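Side-chain contact in ATP:cob(I)alamin adenosyltransferase (Salmonella enterica subsp. enterica serovar Livingstone, PDB 5CX7), which probably converts cob(I)alamin to adenosylcobalamin, the cofactor of propanediol dehydratase, and binds heme through its C-terminal domain: residues 12-15 against 16-20. Residues are numbered along the deposited sequence; the frame is centred on the assembly and turned at random.
With HEM (protoporphyrin IX containing Fe), chain B.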
ATOM      1  N   LEU E  12     -22.696   0.285  22.942  1.00 22.44           N
ATOM      2  CA  LEU E  12     -22.723  -1.170  23.084  1.00 21.68           C
ATOM      3  C   LEU E  12     -22.030  -1.668  24.336  1.00 23.89           C
ATOM      4  O   LEU E  12     -20.874  -1.374  24.544  1.00 22.96           O
ATOM      5  CB  LEU E  12     -22.060  -1.868  21.852  1.00 22.17           C
ATOM      6  CG  LEU E  12     -22.808  -1.655  20.530  1.00 21.67           C
ATOM      7  CD1 LEU E  12     -21.881  -2.059  19.343  1.00 25.59           C
ATOM      8  CD2 LEU E  12     -24.100  -2.427  20.428  1.00 21.87           C
ATOM      9  N   SER E  13     -22.746  -2.456  25.146  1.00 23.41           N
ATOM     10  CA  SER E  13     -22.222  -3.015  26.379  1.00 19.69           C
ATOM     11  C   SER E  13     -21.555  -4.324  26.048  1.00 18.35           C
ATOM     12  O   SER E  13     -21.769  -4.859  24.952  1.00 18.35           O
ATOM     13  CB  SER E  13     -23.392  -3.261  27.352  1.00 21.58           C
ATOM     14  OG  SER E  13     -24.316  -4.221  26.830  1.00 18.14           O
ATOM     15  N   PHE E  14     -20.882  -4.904  27.047  1.00 20.93           N
ATOM     16  CA  PHE E  14     -20.376  -6.261  26.970  1.00 21.28           C
ATOM     17  C   PHE E  14     -21.454  -7.232  26.578  1.00 22.36           C
ATOM     18  O   PHE E  14     -21.328  -8.055  25.626  1.00 18.81           O
ATOM     19  CB  PHE E  14     -19.733  -6.773  28.284  1.00 25.28           C
ATOM     20  CG  PHE E  14     -19.497  -8.289  28.273  1.00 28.13           C
ATOM     21  CD1 PHE E  14     -18.484  -8.817  27.566  1.00 29.72           C
ATOM     22  CD2 PHE E  14     -20.439  -9.153  28.826  1.00 31.83           C
ATOM     23  CE1 PHE E  14     -18.298 -10.192  27.483  1.00 34.28           C
ATOM     24  CE2 PHE E  14     -20.297 -10.533  28.737  1.00 34.74           C
ATOM     25  CZ  PHE E  14     -19.210 -11.054  28.050  1.00 34.76           C
ATOM     26  N   HIS E  15     -22.577  -7.181  27.285  1.00 18.93           N
ATOM     27  CA  HIS E  15     -23.698  -8.022  26.952  1.00 19.52           C
ATOM     28  C   HIS E  15     -24.198  -7.847  25.492  1.00 18.13           C
ATOM     29  O   HIS E  15     -24.577  -8.803  24.809  1.00 21.39           O
ATOM     30  CB  HIS E  15     -24.866  -7.768  27.960  1.00 18.31           C
ATOM     31  CG  HIS E  15     -26.094  -8.582  27.673  1.00 20.35           C
ATOM     32  ND1 HIS E  15     -26.254  -9.905  28.057  1.00 22.41           N
ATOM     33  CD2 HIS E  15     -27.237  -8.237  27.041  1.00 23.20           C
ATOM     34  CE1 HIS E  15     -27.434 -10.343  27.656  1.00 19.73           C
ATOM     35  NE2 HIS E  15     -28.059  -9.343  27.067  1.00 22.13           N
ATOM     36  N   ASP E  16     -24.341  -6.619  25.038  1.00 16.68           N
ATOM     37  CA  ASP E  16     -24.735  -6.379  23.621  1.00 17.23           C
ATOM     38  C   ASP E  16     -23.808  -7.108  22.646  1.00 15.58           C
ATOM     39  O   ASP E  16     -24.254  -7.721  21.707  1.00 15.41           O
ATOM     40  CB  ASP E  16     -24.689  -4.899  23.265  1.00 17.65           C
ATOM     41  CG  ASP E  16     -25.762  -4.065  23.966  1.00 19.12           C
ATOM     42  OD1 ASP E  16     -26.903  -4.530  24.090  1.00 20.84           O
ATOM     43  OD2 ASP E  16     -25.556  -2.827  24.169  1.00 19.14           O
ATOM     44  N   LEU E  17     -22.518  -6.918  22.857  1.00 15.44           N
ATOM     45  CA  LEU E  17     -21.498  -7.493  21.953  1.00 15.62           C
ATOM     46  C   LEU E  17     -21.560  -9.006  21.989  1.00 17.55           C
ATOM     47  O   LEU E  17     -21.463  -9.668  20.962  1.00 17.74           O
ATOM     48  CB  LEU E  17     -20.094  -7.026  22.397  1.00 14.84           C
ATOM     49  CG  LEU E  17     -19.835  -5.514  22.243  1.00 15.21           C
ATOM     50  CD1 LEU E  17     -18.534  -5.114  22.941  1.00 15.80           C
ATOM     51  CD2 LEU E  17     -19.859  -5.027  20.810  1.00 14.87           C
ATOM     52  N   HIS E  18     -21.627  -9.554  23.204  1.00 16.81           N
ATOM     53  CA  HIS E  18     -21.658 -10.955  23.410  1.00 20.37           C
ATOM     54  C   HIS E  18     -22.865 -11.596  22.733  1.00 18.79           C
ATOM     55  O   HIS E  18     -22.710 -12.620  22.093  1.00 19.76           O
ATOM     56  CB  HIS E  18     -21.603 -11.282  24.918  1.00 23.41           C
ATOM     57  CG  HIS E  18     -21.283 -12.718  25.187  1.00 25.01           C
ATOM     58  ND1 HIS E  18     -22.262 -13.661  25.424  1.00 27.24           N
ATOM     59  CD2 HIS E  18     -20.102 -13.390  25.201  1.00 25.17           C
ATOM     60  CE1 HIS E  18     -21.711 -14.854  25.584  1.00 28.02           C
ATOM     61  NE2 HIS E  18     -20.427 -14.690  25.452  1.00 25.33           N
ATOM     62  N   GLN E  19     -24.032 -11.016  22.929  1.00 18.80           N
ATOM     63  CA  GLN E  19     -25.279 -11.516  22.371  1.00 18.75           C
ATOM     64  C   GLN E  19     -25.340 -11.395  20.882  1.00 16.03           C
ATOM     65  O   GLN E  19     -25.789 -12.315  20.239  1.00 13.60           O
ATOM     66  CB  GLN E  19     -26.538 -10.878  23.011  1.00 20.83           C
ATOM     67  CG  GLN E  19     -26.649 -11.260  24.468  1.00 23.37           C
ATOM     68  CD  GLN E  19     -26.620 -12.777  24.662  1.00 27.76           C
ATOM     69  OE1 GLN E  19     -27.564 -13.448  24.261  1.00 32.11           O
ATOM     70  NE2 GLN E  19     -25.593 -13.310  25.312  1.00 27.51           N
ATOM     71  N   LEU E  20     -24.843 -10.287  20.335  1.00 14.83           N
ATOM     72  CA  LEU E  20     -24.772 -10.146  18.898  1.00 15.34           C
ATOM     73  C   LEU E  20     -23.943 -11.248  18.305  1.00 13.88           C
ATOM     74  O   LEU E  20     -24.374 -11.872  17.322  1.00 16.03           O
ATOM     75  CB  LEU E  20     -24.149  -8.806  18.481  1.00 15.86           C
ATOM     76  CG  LEU E  20     -25.020  -7.563  18.541  1.00 17.93           C
ATOM     77  CD1 LEU E  20     -24.186  -6.296  18.411  1.00 19.52           C
ATOM     78  CD2 LEU E  20     -26.113  -7.597  17.495  1.00 19.62           C
TER
HETATM   79  CHA HEM B 201     -20.617 -17.000  28.525  1.00 28.29           C
HETATM   80  CHB HEM B 201     -17.024 -14.021  27.139  1.00 29.16           C
HETATM   81  CHC HEM B 201     -17.992 -15.421  22.615  1.00 32.94           C
HETATM   82  CHD HEM B 201     -21.224 -18.657  24.103  1.00 29.78           C
HETATM   83  C1A HEM B 201     -19.624 -16.074  28.494  1.00 31.79           C
HETATM   84  C2A HEM B 201     -19.216 -15.333  29.612  1.00 36.34           C
HETATM   85  C3A HEM B 201     -18.211 -14.492  29.217  1.00 34.20           C
HETATM   86  C4A HEM B 201     -17.955 -14.709  27.866  1.00 32.70           C
HETATM   87  CMA HEM B 201     -17.479 -13.479  30.080  1.00 38.17           C
HETATM   88  CAA HEM B 201     -19.800 -15.391  31.018  1.00 39.91           C
HETATM   89  CBA HEM B 201     -20.792 -14.202  31.108  1.00 46.05           C
HETATM   90  CGA HEM B 201     -22.010 -14.472  31.958  1.00 53.78           C
HETATM   91  O1A HEM B 201     -22.055 -13.989  33.120  1.00 54.80           O
HETATM   92  O2A HEM B 201     -22.960 -15.151  31.484  1.00 58.80           O
HETATM   93  C1B HEM B 201     -16.954 -14.155  25.768  1.00 30.99           C
HETATM   94  C2B HEM B 201     -16.087 -13.413  24.964  1.00 31.82           C
HETATM   95  C3B HEM B 201     -16.348 -13.799  23.683  1.00 32.93           C
HETATM   96  C4B HEM B 201     -17.441 -14.800  23.727  1.00 30.07           C
HETATM   97  CMB HEM B 201     -15.077 -12.395  25.511  1.00 37.63           C
HETATM   98  CAB HEM B 201     -15.599 -13.255  22.534  1.00 37.44           C
HETATM   99  CBB HEM B 201     -15.720 -13.561  21.263  1.00 38.75           C
HETATM  100  C1C HEM B 201     -18.964 -16.406  22.602  1.00 34.72           C
HETATM  101  C2C HEM B 201     -19.471 -17.029  21.422  1.00 37.72           C
HETATM  102  C3C HEM B 201     -20.406 -17.977  21.873  1.00 36.17           C
HETATM  103  C4C HEM B 201     -20.431 -17.879  23.308  1.00 32.67           C
HETATM  104  CMC HEM B 201     -19.072 -16.726  19.968  1.00 32.09           C
HETATM  105  CAC HEM B 201     -21.279 -18.955  21.143  1.00 36.55           C
HETATM  106  CBC HEM B 201     -21.329 -19.150  19.848  1.00 42.94           C
HETATM  107  C1D HEM B 201     -21.279 -18.420  25.459  1.00 31.30           C
HETATM  108  C2D HEM B 201     -22.218 -19.236  26.233  1.00 32.75           C
HETATM  109  C3D HEM B 201     -22.092 -18.777  27.497  1.00 37.37           C
HETATM  110  C4D HEM B 201     -21.047 -17.715  27.448  1.00 27.75           C
HETATM  111  CMD HEM B 201     -23.109 -20.342  25.691  1.00 35.99           C
HETATM  112  CAD HEM B 201     -22.841 -19.315  28.721  1.00 47.46           C
HETATM  113  CBD HEM B 201     -24.350 -19.056  28.719  1.00 51.93           C
HETATM  114  CGD HEM B 201     -24.783 -18.043  29.756  1.00 62.70           C
HETATM  115  O1D HEM B 201     -25.744 -18.308  30.553  1.00 69.04           O
HETATM  116  O2D HEM B 201     -24.207 -16.925  29.789  1.00 68.31           O
HETATM  117  NA  HEM B 201     -18.849 -15.653  27.410  1.00 29.29           N
HETATM  118  NB  HEM B 201     -17.713 -14.944  25.010  1.00 31.88           N
HETATM  119  NC  HEM B 201     -19.596 -16.890  23.718  1.00 29.90           N
HETATM  120  ND  HEM B 201     -20.601 -17.512  26.217  1.00 31.14           N
HETATM  121 FE   HEM B 201     -19.220 -16.247  25.658  1.00 26.09          FE
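Phe14 and His18, one turn apart at the start of helix 14-31, reach side by side to a heme whose iron is bound by His18 and by His18 of a second subunit. His18 NE2 lies 2.0 Å from HEM FE. The heme is therefore bis-histidine and sits between two chains. Phe14 comes alongside the imidazole. The two rings are 29° from parallel and slid apart, so they barely overlap. There is also a CH-pi contact: His18 CB sits over one face of the Phe14 ring, 4.2 Å from its centroid. The tip of the phenyl, Phe14 CZ, meets the heme methyl HEM CMA at 3.6 Å. One turn apart and with CG anti to the backbone N in both, the two side chains point the same way.

Behind them, Ser13 and Asp16 close the helix end in a capping box. Asp16 N donates to Ser13 OG at 3.0 Å. In return, Ser13 N donates to Asp16 OD2, also at 3.0 Å, meeting the anti side of the carboxylate 27° out of its plane. Arg112 forms a salt bridge to the same oxygen. On another side of the helix, Gln19 CG lies over a face of the His15 ring, 3.6 Å from its centroid. Leu12 CD1 touches Leu17 CD2 at 3.9 Å, and both leucines pack on Ile39 of strand 36-41.

The box takes up the N-H of Asp16 in the first turn and that of the N-cap residue Ser13, and the Arg112 bridge probably keeps Asp16 ionised. The iron ligand lies in the first turns of this capped helix, its imidazole probably held mainly by the iron bond.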